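Local atomic coordinates of hydroxymethyldihydropterin pyrophosphokinase-dihydropteroate synthase, putative (Plasmodium vivax, PDB entry 5Z79), a protein that catalyses two consecutive steps of folate synthesis, pyrophosphorylation of 6-hydroxymethyl-7,8-dihydropterin and condensation of the product with 4-aminobenzoate to give dihydropteroate. Residues A[174-187]-A[248-262]. Sequence-based numbering, arbitrary orientation.
Sequences PLAMLVILKYIEQI and RLDIIQNLGDKIEFL. With APC (diphosphomethylphosphonic acid adenosyl ester), chain H.
Ile259 and Leu255 pack against helix 174-187 one after the other, and no hydrogen bond joins the two segments; the 825 Å² buried between them is van der Waals packing of apolar side chains and of the carbon chains of polar ones. Leu178 and Ile259 meet tip to tip, with CD2 of Leu178 3.7 Å from CG2 of Ile259, while the Val179 and Ile259 side chains cross at about a right angle, CG2 of Val179 against CD1 of Ile259. Ile259 CG1 also lies 3.6 Å from CG of Lys182, whose chain bends at chi2 and chi4 and carries NZ away to a salt bridge with OE2 of Glu185 (NZ to OE2 3.3 Å). Leu255 holds its CG trans to its own N (chi1 -151°), which sets CD2 against the helix backbone, 3.4 Å from O of Val179, and places it at the edge of the Tyr183 ring. Farther along, CG1 of Ile252 approaches CE1 of Tyr183 at 3.6 Å, and Ile251 CG2 meets the same ring obliquely. The Arg248 guanidinium stands almost perpendicular to that ring, its plane turned by 87°, with Ile187 CG1 over one face. The Tyr183 hydroxyl is hydrogen-bonded to OE1 of Glu90, and helix 227-235 backs the packing through Ile230 and Ile234. At the other end, Leu262 CD2 reaches CB of Leu175. The nucleotide analogue lies against this end: Glu260 N binds O3' at 2.8 Å, O2' donates to Phe261 O at 3.0 Å, and Leu178 CD1 touches the adenine N7. Helix and loop together supply part of the adenosine side of the nucleotide site, which Ile210 and other residues complete, in the HPPK domain.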
ATOM      1  N   PRO A 174      17.190 -37.283  33.773  1.00 35.83           N
ATOM      2  CA  PRO A 174      16.093 -36.368  33.756  1.00 35.17           C
ATOM      3  C   PRO A 174      15.531 -36.030  35.095  1.00 35.28           C
ATOM      4  O   PRO A 174      15.027 -34.932  35.259  1.00 34.66           O
ATOM      5  CB  PRO A 174      15.037 -37.080  32.909  1.00 35.55           C
ATOM      6  CG  PRO A 174      15.429 -38.473  32.879  1.00 36.58           C
ATOM      7  CD  PRO A 174      16.914 -38.422  32.895  1.00 36.52           C
ATOM      8  N   LEU A 175      15.576 -36.945  36.043  1.00 36.16           N
ATOM      9  CA  LEU A 175      15.036 -36.626  37.354  1.00 36.39           C
ATOM     10  C   LEU A 175      15.871 -35.509  37.986  1.00 35.87           C
ATOM     11  O   LEU A 175      15.363 -34.451  38.345  1.00 35.41           O
ATOM     12  CB  LEU A 175      14.954 -37.856  38.266  1.00 37.54           C
ATOM     13  CG  LEU A 175      14.227 -37.613  39.601  1.00 37.95           C
ATOM     14  CD1 LEU A 175      12.907 -36.876  39.429  1.00 37.59           C
ATOM     15  CD2 LEU A 175      13.956 -38.918  40.306  1.00 39.16           C
ATOM     16  N   ALA A 176      17.168 -35.712  38.073  1.00 36.03           N
ATOM     17  CA  ALA A 176      18.020 -34.692  38.680  1.00 35.71           C
ATOM     18  C   ALA A 176      17.858 -33.308  38.025  1.00 34.67           C
ATOM     19  O   ALA A 176      17.864 -32.308  38.709  1.00 34.46           O
ATOM     20  CB  ALA A 176      19.468 -35.146  38.646  1.00 36.12           C
ATOM     21  N   MET A 177      17.726 -33.271  36.710  1.00 34.14           N
ATOM     22  CA  MET A 177      17.407 -32.037  36.010  1.00 33.23           C
ATOM     23  C   MET A 177      16.072 -31.446  36.491  1.00 33.11           C
ATOM     24  O   MET A 177      15.972 -30.249  36.725  1.00 32.67           O
ATOM     25  CB  MET A 177      17.340 -32.274  34.493  1.00 32.87           C
ATOM     26  CG  MET A 177      16.886 -31.070  33.699  1.00 32.01           C
ATOM     27  SD  MET A 177      17.018 -31.419  31.948  1.00 31.76           S
ATOM     28  CE  MET A 177      18.749 -31.145  31.628  1.00 31.65           C
ATOM     29  N   LEU A 178      15.055 -32.285  36.639  1.00 33.63           N
ATOM     30  CA  LEU A 178      13.769 -31.805  37.081  1.00 33.70           C
ATOM     31  C   LEU A 178      13.904 -31.179  38.430  1.00 33.96           C
ATOM     32  O   LEU A 178      13.273 -30.193  38.714  1.00 33.77           O
ATOM     33  CB  LEU A 178      12.742 -32.931  37.148  1.00 34.45           C
ATOM     34  CG  LEU A 178      11.343 -32.515  37.599  1.00 34.73           C
ATOM     35  CD1 LEU A 178      10.770 -31.413  36.732  1.00 34.03           C
ATOM     36  CD2 LEU A 178      10.430 -33.719  37.594  1.00 35.61           C
ATOM     37  N   VAL A 179      14.730 -31.753  39.281  1.00 34.50           N
ATOM     38  CA  VAL A 179      14.903 -31.230  40.636  1.00 34.93           C
ATOM     39  C   VAL A 179      15.583 -29.860  40.579  1.00 34.32           C
ATOM     40  O   VAL A 179      15.229 -28.974  41.317  1.00 34.45           O
ATOM     41  CB  VAL A 179      15.671 -32.244  41.523  1.00 35.78           C
ATOM     42  CG1 VAL A 179      15.889 -31.705  42.927  1.00 36.34           C
ATOM     43  CG2 VAL A 179      14.896 -33.544  41.617  1.00 36.48           C
ATOM     44  N   ILE A 180      16.521 -29.692  39.660  1.00 33.76           N
ATOM     45  CA  ILE A 180      17.198 -28.404  39.430  1.00 33.20           C
ATOM     46  C   ILE A 180      16.283 -27.338  38.811  1.00 32.55           C
ATOM     47  O   ILE A 180      16.431 -26.161  39.093  1.00 32.38           O
ATOM     48  CB  ILE A 180      18.450 -28.614  38.547  1.00 32.90           C
ATOM     49  CG1 ILE A 180      19.525 -29.344  39.340  1.00 33.67           C
ATOM     50  CG2 ILE A 180      19.046 -27.312  38.041  1.00 32.30           C
ATOM     51  CD1 ILE A 180      20.462 -30.150  38.468  1.00 33.72           C
ATOM     52  N   LEU A 181      15.350 -27.771  37.966  1.00 32.32           N
ATOM     53  CA  LEU A 181      14.296 -26.916  37.431  1.00 31.91           C
ATOM     54  C   LEU A 181      13.300 -26.521  38.515  1.00 32.47           C
ATOM     55  O   LEU A 181      12.974 -25.369  38.653  1.00 32.33           O
ATOM     56  CB  LEU A 181      13.592 -27.587  36.241  1.00 31.69           C
ATOM     57  CG  LEU A 181      14.419 -27.912  34.988  1.00 31.21           C
ATOM     58  CD1 LEU A 181      13.575 -28.669  34.001  1.00 31.27           C
ATOM     59  CD2 LEU A 181      15.016 -26.703  34.292  1.00 30.49           C
ATOM     60  N   LYS A 182      12.832 -27.445  39.320  1.00 33.22           N
ATOM     61  CA  LYS A 182      11.993 -27.021  40.430  1.00 33.89           C
ATOM     62  C   LYS A 182      12.686 -25.996  41.352  1.00 34.04           C
ATOM     63  O   LYS A 182      12.066 -25.001  41.767  1.00 34.26           O
ATOM     64  CB  LYS A 182      11.549 -28.215  41.251  1.00 34.79           C
ATOM     65  CG  LYS A 182      10.579 -29.132  40.510  1.00 34.93           C
ATOM     66  CD  LYS A 182       9.232 -28.477  40.212  1.00 35.01           C
ATOM     67  CE  LYS A 182       8.565 -29.029  38.954  1.00 34.81           C
ATOM     68  NZ  LYS A 182       8.841 -28.114  37.797  1.00 33.85           N
ATOM     69  N   TYR A 183      13.963 -26.253  41.663  1.00 34.07           N
ATOM     70  CA  TYR A 183      14.801 -25.339  42.444  1.00 34.29           C
ATOM     71  C   TYR A 183      14.803 -23.939  41.843  1.00 33.70           C
ATOM     72  O   TYR A 183      14.570 -22.986  42.550  1.00 34.10           O
ATOM     73  CB  TYR A 183      16.254 -25.875  42.553  1.00 34.37           C
ATOM     74  CG  TYR A 183      17.177 -25.148  43.570  1.00 34.93           C
ATOM     75  CD1 TYR A 183      16.887 -25.130  44.929  1.00 35.90           C
ATOM     76  CD2 TYR A 183      18.338 -24.498  43.159  1.00 34.61           C
ATOM     77  CE1 TYR A 183      17.714 -24.478  45.843  1.00 36.55           C
ATOM     78  CE2 TYR A 183      19.166 -23.841  44.062  1.00 35.25           C
ATOM     79  CZ  TYR A 183      18.855 -23.830  45.410  1.00 36.24           C
ATOM     80  OH  TYR A 183      19.687 -23.181  46.323  1.00 37.02           O
ATOM     81  N   ILE A 184      15.094 -23.835  40.550  1.00 32.84           N
ATOM     82  CA  ILE A 184      15.118 -22.561  39.807  1.00 32.24           C
ATOM     83  C   ILE A 184      13.783 -21.802  39.916  1.00 32.41           C
ATOM     84  O   ILE A 184      13.751 -20.698  40.407  1.00 32.68           O
ATOM     85  CB  ILE A 184      15.531 -22.826  38.337  1.00 31.40           C
ATOM     86  CG1 ILE A 184      17.066 -23.068  38.281  1.00 31.36           C
ATOM     87  CG2 ILE A 184      15.083 -21.726  37.401  1.00 30.82           C
ATOM     88  CD1 ILE A 184      17.546 -23.846  37.065  1.00 30.87           C
ATOM     89  N   GLU A 185      12.679 -22.411  39.505  1.00 32.41           N
ATOM     90  CA  GLU A 185      11.354 -21.834  39.698  1.00 32.80           C
ATOM     91  C   GLU A 185      11.212 -21.278  41.108  1.00 33.71           C
ATOM     92  O   GLU A 185      10.899 -20.111  41.267  1.00 33.90           O
ATOM     93  CB  GLU A 185      10.239 -22.888  39.439  1.00 33.08           C
ATOM     94  CG  GLU A 185       9.850 -23.176  37.966  1.00 32.43           C
ATOM     95  CD  GLU A 185       8.851 -24.355  37.796  1.00 32.90           C
ATOM     96  OE1 GLU A 185       8.143 -24.669  38.776  1.00 33.76           O
ATOM     97  OE2 GLU A 185       8.753 -24.981  36.697  1.00 32.53           O
ATOM     98  N   GLN A 186      11.463 -22.085  42.124  1.00 34.35           N
ATOM     99  CA  GLN A 186      11.251 -21.608  43.482  1.00 35.38           C
ATOM    100  C   GLN A 186      12.108 -20.381  43.774  1.00 35.45           C
ATOM    101  O   GLN A 186      11.679 -19.472  44.484  1.00 36.27           O
ATOM    102  CB  GLN A 186      11.489 -22.727  44.501  1.00 36.08           C
ATOM    103  CG  GLN A 186      10.602 -23.951  44.292  1.00 37.12           C
ATOM    104  CD  GLN A 186       9.118 -23.618  44.246  1.00 36.97           C
ATOM    105  OE1 GLN A 186       8.726 -22.459  44.373  1.00 37.63           O
ATOM    106  NE2 GLN A 186       8.288 -24.639  44.065  1.00 36.22           N
ATOM    107  N   ILE A 187      13.316 -20.357  43.226  1.00 34.71           N
ATOM    108  CA  ILE A 187      14.228 -19.245  43.452  1.00 34.79           C
ATOM    109  C   ILE A 187      13.648 -17.922  42.997  1.00 34.66           C
ATOM    110  O   ILE A 187      14.167 -16.873  43.312  1.00 34.97           O
ATOM    111  CB  ILE A 187      15.590 -19.494  42.760  1.00 34.11           C
ATOM    112  CG1 ILE A 187      16.451 -20.434  43.618  1.00 34.68           C
ATOM    113  CG2 ILE A 187      16.389 -18.205  42.584  1.00 34.04           C
ATOM    114  CD1 ILE A 187      17.649 -20.984  42.883  1.00 34.14           C
ATOM    115  N   ARG A 248      19.172 -21.443  51.244  1.00 41.48           N
ATOM    116  CA  ARG A 248      17.835 -21.787  50.784  1.00 40.89           C
ATOM    117  C   ARG A 248      17.438 -23.170  51.272  1.00 41.30           C
ATOM    118  O   ARG A 248      16.771 -23.912  50.584  1.00 40.62           O
ATOM    119  CB  ARG A 248      17.780 -21.721  49.274  1.00 39.43           C
ATOM    120  CG  ARG A 248      18.286 -20.401  48.758  1.00 39.07           C
ATOM    121  CD  ARG A 248      18.420 -20.351  47.245  1.00 37.71           C
ATOM    122  NE  ARG A 248      18.986 -19.068  46.802  1.00 37.49           N
ATOM    123  CZ  ARG A 248      18.303 -17.911  46.703  1.00 37.50           C
ATOM    124  NH1 ARG A 248      17.005 -17.854  47.010  1.00 37.74           N
ATOM    125  NH2 ARG A 248      18.920 -16.787  46.288  1.00 37.38           N
ATOM    126  N   LEU A 249      17.833 -23.519  52.480  1.00 42.52           N
ATOM    127  CA  LEU A 249      17.462 -24.805  53.027  1.00 43.07           C
ATOM    128  C   LEU A 249      15.967 -24.958  53.310  1.00 43.37           C
ATOM    129  O   LEU A 249      15.527 -26.067  53.553  1.00 43.69           O
ATOM    130  CB  LEU A 249      18.234 -25.075  54.319  1.00 44.48           C
ATOM    131  CG  LEU A 249      19.757 -25.082  54.245  1.00 44.57           C
ATOM    132  CD1 LEU A 249      20.367 -25.241  55.621  1.00 46.17           C
ATOM    133  CD2 LEU A 249      20.224 -26.169  53.310  1.00 43.72           C
ATOM    134  N   ASP A 250      15.181 -23.879  53.310  1.00 43.42           N
ATOM    135  CA  ASP A 250      13.722 -24.001  53.533  1.00 43.82           C
ATOM    136  C   ASP A 250      13.045 -24.481  52.261  1.00 42.62           C
ATOM    137  O   ASP A 250      12.059 -25.218  52.310  1.00 42.90           O
ATOM    138  CB  ASP A 250      13.113 -22.661  53.948  1.00 44.44           C
ATOM    139  CG  ASP A 250      11.691 -22.803  54.542  1.00 45.39           C
ATOM    140  OD1 ASP A 250      10.754 -23.142  53.795  1.00 44.81           O
ATOM    141  OD2 ASP A 250      11.493 -22.550  55.756  1.00 46.84           O
ATOM    142  N   ILE A 251      13.570 -24.007  51.129  1.00 41.41           N
ATOM    143  CA  ILE A 251      13.241 -24.514  49.808  1.00 40.22           C
ATOM    144  C   ILE A 251      13.720 -25.963  49.699  1.00 40.15           C
ATOM    145  O   ILE A 251      12.931 -26.862  49.683  1.00 40.38           O
ATOM    146  CB  ILE A 251      13.900 -23.648  48.717  1.00 39.10           C
ATOM    147  CG1 ILE A 251      13.320 -22.252  48.735  1.00 39.21           C
ATOM    148  CG2 ILE A 251      13.734 -24.247  47.331  1.00 37.95           C
ATOM    149  CD1 ILE A 251      13.982 -21.327  47.740  1.00 38.24           C
ATOM    150  N   ILE A 252      15.016 -26.190  49.660  1.00 39.99           N
ATOM    151  CA  ILE A 252      15.567 -27.500  49.358  1.00 39.86           C
ATOM    152  C   ILE A 252      14.861 -28.648  50.068  1.00 40.74           C
ATOM    153  O   ILE A 252      14.630 -29.700  49.514  1.00 40.52           O
ATOM    154  CB  ILE A 252      17.057 -27.496  49.723  1.00 40.15           C
ATOM    155  CG1 ILE A 252      17.816 -26.706  48.672  1.00 39.14           C
ATOM    156  CG2 ILE A 252      17.607 -28.910  49.833  1.00 40.53           C
ATOM    157  CD1 ILE A 252      19.310 -26.723  48.831  1.00 39.42           C
ATOM    158  N   GLN A 253      14.530 -28.423  51.316  1.00 41.86           N
ATOM    159  CA  GLN A 253      13.835 -29.386  52.139  1.00 42.89           C
ATOM    160  C   GLN A 253      12.478 -29.834  51.639  1.00 42.76           C
ATOM    161  O   GLN A 253      12.069 -30.957  51.855  1.00 43.31           O
ATOM    162  CB  GLN A 253      13.618 -28.708  53.456  1.00 44.08           C
ATOM    163  CG  GLN A 253      12.919 -29.516  54.483  1.00 45.37           C
ATOM    164  CD  GLN A 253      13.175 -28.919  55.833  1.00 46.65           C
ATOM    165  OE1 GLN A 253      13.452 -27.713  55.955  1.00 46.60           O
ATOM    166  NE2 GLN A 253      13.118 -29.754  56.868  1.00 47.91           N
ATOM    167  N   ASN A 254      11.757 -28.935  51.001  1.00 42.15           N
ATOM    168  CA  ASN A 254      10.387 -29.197  50.619  1.00 42.24           C
ATOM    169  C   ASN A 254      10.193 -29.364  49.127  1.00 41.05           C
ATOM    170  O   ASN A 254       9.066 -29.529  48.658  1.00 41.10           O
ATOM    171  CB  ASN A 254       9.525 -28.048  51.112  1.00 42.77           C
ATOM    172  CG  ASN A 254       9.515 -27.948  52.616  1.00 44.19           C
ATOM    173  OD1 ASN A 254       8.869 -28.748  53.277  1.00 45.19           O
ATOM    174  ND2 ASN A 254      10.231 -26.966  53.165  1.00 44.38           N
ATOM    175  N   LEU A 255      11.276 -29.341  48.375  1.00 40.11           N
ATOM    176  CA  LEU A 255      11.150 -29.299  46.938  1.00 39.00           C
ATOM    177  C   LEU A 255      10.440 -30.520  46.381  1.00 39.14           C
ATOM    178  O   LEU A 255       9.921 -30.471  45.265  1.00 38.50           O
ATOM    179  CB  LEU A 255      12.511 -29.156  46.283  1.00 38.14           C
ATOM    180  CG  LEU A 255      12.477 -28.432  44.950  1.00 37.00           C
ATOM    181  CD1 LEU A 255      11.949 -27.019  45.129  1.00 36.93           C
ATOM    182  CD2 LEU A 255      13.869 -28.389  44.362  1.00 36.34           C
ATOM    183  N   GLY A 256      10.440 -31.611  47.164  1.00 40.06           N
ATOM    184  CA  GLY A 256       9.804 -32.879  46.794  1.00 40.46           C
ATOM    185  C   GLY A 256       8.308 -32.749  46.550  1.00 40.80           C
ATOM    186  O   GLY A 256       7.736 -33.356  45.615  1.00 40.64           O
ATOM    187  N   ASP A 257       7.667 -31.920  47.372  1.00 41.37           N
ATOM    188  CA  ASP A 257       6.234 -31.659  47.245  1.00 41.87           C
ATOM    189  C   ASP A 257       5.884 -31.266  45.827  1.00 40.90           C
ATOM    190  O   ASP A 257       4.811 -31.619  45.351  1.00 41.30           O
ATOM    191  CB  ASP A 257       5.793 -30.591  48.242  1.00 42.54           C
ATOM    192  CG  ASP A 257       6.061 -31.004  49.693  1.00 43.69           C
ATOM    193  OD1 ASP A 257       6.751 -32.043  49.936  1.00 43.86           O
ATOM    194  OD2 ASP A 257       5.594 -30.285  50.603  1.00 44.54           O
ATOM    195  N   LYS A 258       6.815 -30.602  45.145  1.00 39.73           N
ATOM    196  CA  LYS A 258       6.619 -30.158  43.763  1.00 38.77           C
ATOM    197  C   LYS A 258       6.909 -31.215  42.658  1.00 38.32           C
ATOM    198  O   LYS A 258       6.956 -30.871  41.454  1.00 37.48           O
ATOM    199  CB  LYS A 258       7.477 -28.915  43.488  1.00 37.81           C
ATOM    200  CG  LYS A 258       7.410 -27.790  44.522  1.00 38.25           C
ATOM    201  CD  LYS A 258       6.102 -27.040  44.476  1.00 38.72           C
ATOM    202  CE  LYS A 258       6.147 -25.856  45.426  1.00 39.19           C
ATOM    203  NZ  LYS A 258       5.742 -26.229  46.817  1.00 40.53           N
ATOM    204  N   ILE A 259       7.098 -32.488  43.043  1.00 38.96           N
ATOM    205  CA  ILE A 259       7.471 -33.520  42.062  1.00 38.69           C
ATOM    206  C   ILE A 259       6.745 -34.797  42.372  1.00 39.83           C
ATOM    207  O   ILE A 259       7.171 -35.575  43.222  1.00 40.50           O
ATOM    208  CB  ILE A 259       9.002 -33.770  41.989  1.00 38.14           C
ATOM    209  CG1 ILE A 259       9.706 -32.514  41.535  1.00 37.06           C
ATOM    210  CG2 ILE A 259       9.358 -34.861  40.989  1.00 38.05           C
ATOM    211  CD1 ILE A 259      11.192 -32.672  41.400  1.00 36.61           C
ATOM    212  N   GLU A 260       5.675 -35.018  41.614  1.00 40.10           N
ATOM    213  CA  GLU A 260       4.802 -36.153  41.793  1.00 41.30           C
ATOM    214  C   GLU A 260       5.015 -37.254  40.806  1.00 41.36           C
ATOM    215  O   GLU A 260       4.744 -38.389  41.123  1.00 42.39           O
ATOM    216  CB  GLU A 260       3.356 -35.701  41.741  1.00 41.92           C
ATOM    217  CG  GLU A 260       2.992 -34.878  42.950  1.00 42.36           C
ATOM    218  CD  GLU A 260       1.504 -34.859  43.154  1.00 43.52           C
ATOM    219  OE1 GLU A 260       0.845 -34.052  42.445  1.00 43.24           O
ATOM    220  OE2 GLU A 260       1.002 -35.653  43.997  1.00 44.79           O
ATOM    221  N   PHE A 261       5.472 -36.946  39.608  1.00 40.40           N
ATOM    222  CA  PHE A 261       5.805 -38.019  38.681  1.00 40.56           C
ATOM    223  C   PHE A 261       6.834 -37.566  37.676  1.00 39.38           C
ATOM    224  O   PHE A 261       7.251 -36.420  37.694  1.00 38.44           O
ATOM    225  CB  PHE A 261       4.543 -38.587  38.007  1.00 41.42           C
ATOM    226  CG  PHE A 261       3.861 -37.630  37.115  1.00 40.88           C
ATOM    227  CD1 PHE A 261       2.913 -36.763  37.617  1.00 41.09           C
ATOM    228  CD2 PHE A 261       4.176 -37.583  35.766  1.00 40.26           C
ATOM    229  CE1 PHE A 261       2.295 -35.851  36.788  1.00 40.67           C
ATOM    230  CE2 PHE A 261       3.544 -36.688  34.923  1.00 39.82           C
ATOM    231  CZ  PHE A 261       2.600 -35.817  35.439  1.00 40.02           C
ATOM    232  N   LEU A 262       7.289 -38.485  36.846  1.00 39.54           N
ATOM    233  CA  LEU A 262       8.248 -38.136  35.824  1.00 38.59           C
ATOM    234  C   LEU A 262       7.909 -38.909  34.568  1.00 39.00           C
ATOM    235  O   LEU A 262       7.565 -40.087  34.617  1.00 40.09           O
ATOM    236  CB  LEU A 262       9.696 -38.361  36.279  1.00 38.34           C
ATOM    237  CG  LEU A 262      10.782 -38.358  35.203  1.00 37.72           C
ATOM    238  CD1 LEU A 262      11.193 -36.971  34.798  1.00 36.52           C
ATOM    239  CD2 LEU A 262      11.989 -39.120  35.685  1.00 38.11           C
TER
HETATM  240  PG  APC H1102       2.545 -27.923  32.301  0.79 89.47           P
HETATM  241  O1G APC H1102       2.891 -26.528  31.828  0.79 71.36           O
HETATM  242  O2G APC H1102       3.732 -28.654  32.885  0.79 92.01           O
HETATM  243  O3G APC H1102       1.809 -28.733  31.257  0.79 73.60           O
HETATM  244  PB  APC H1102       1.688 -27.178  35.003  0.79 85.98           P
HETATM  245  O1B APC H1102       0.379 -26.629  35.501  0.79109.88           O
HETATM  246  O2B APC H1102       2.827 -26.201  34.974  0.79 96.86           O
HETATM  247  O3B APC H1102       1.506 -27.750  33.526  0.79 94.32           O
HETATM  248  PA  APC H1102       3.729 -28.442  36.904  0.79 78.06           P
HETATM  249  O1A APC H1102       3.636 -27.221  37.777  0.79 67.00           O
HETATM  250  O2A APC H1102       4.875 -28.463  35.926  0.79 62.69           O
HETATM  251  C3A APC H1102       2.160 -28.636  35.996  0.79 79.29           C
HETATM  252  O5' APC H1102       3.860 -29.714  37.863  0.79 84.39           O
HETATM  253  C5' APC H1102       2.860 -30.751  38.031  0.79 68.96           C
HETATM  254  C4' APC H1102       3.528 -32.102  37.966  0.79 56.91           C
HETATM  255  O4' APC H1102       4.219 -32.218  36.698  0.79 51.80           O
HETATM  256  C3' APC H1102       4.576 -32.399  39.051  0.79 49.90           C
HETATM  257  O3' APC H1102       4.210 -33.558  39.779  0.79 43.83           O
HETATM  258  C2' APC H1102       5.894 -32.591  38.286  0.79 45.75           C
HETATM  259  O2' APC H1102       6.679 -33.667  38.747  0.79 45.24           O
HETATM  260  C1' APC H1102       5.422 -32.918  36.877  0.79 36.43           C
HETATM  261  N9  APC H1102       6.357 -32.506  35.836  0.79 32.11           N
HETATM  262  C8  APC H1102       6.862 -31.251  35.593  0.79 36.23           C
HETATM  263  N7  APC H1102       7.674 -31.201  34.560  0.79 25.01           N
HETATM  264  C5  APC H1102       7.700 -32.506  34.087  0.79 22.29           C
HETATM  265  C6  APC H1102       8.371 -33.115  33.007  0.79 19.86           C
HETATM  266  N6  APC H1102       9.170 -32.469  32.166  0.79 17.09           N
HETATM  267  N1  APC H1102       8.167 -34.437  32.813  0.79 19.98           N
HETATM  268  C2  APC H1102       7.353 -35.084  33.660  0.79 22.49           C
HETATM  269  N3  APC H1102       6.673 -34.626  34.704  0.79 20.24           N
HETATM  270  C4  APC H1102       6.890 -33.314  34.866  0.79 25.11           C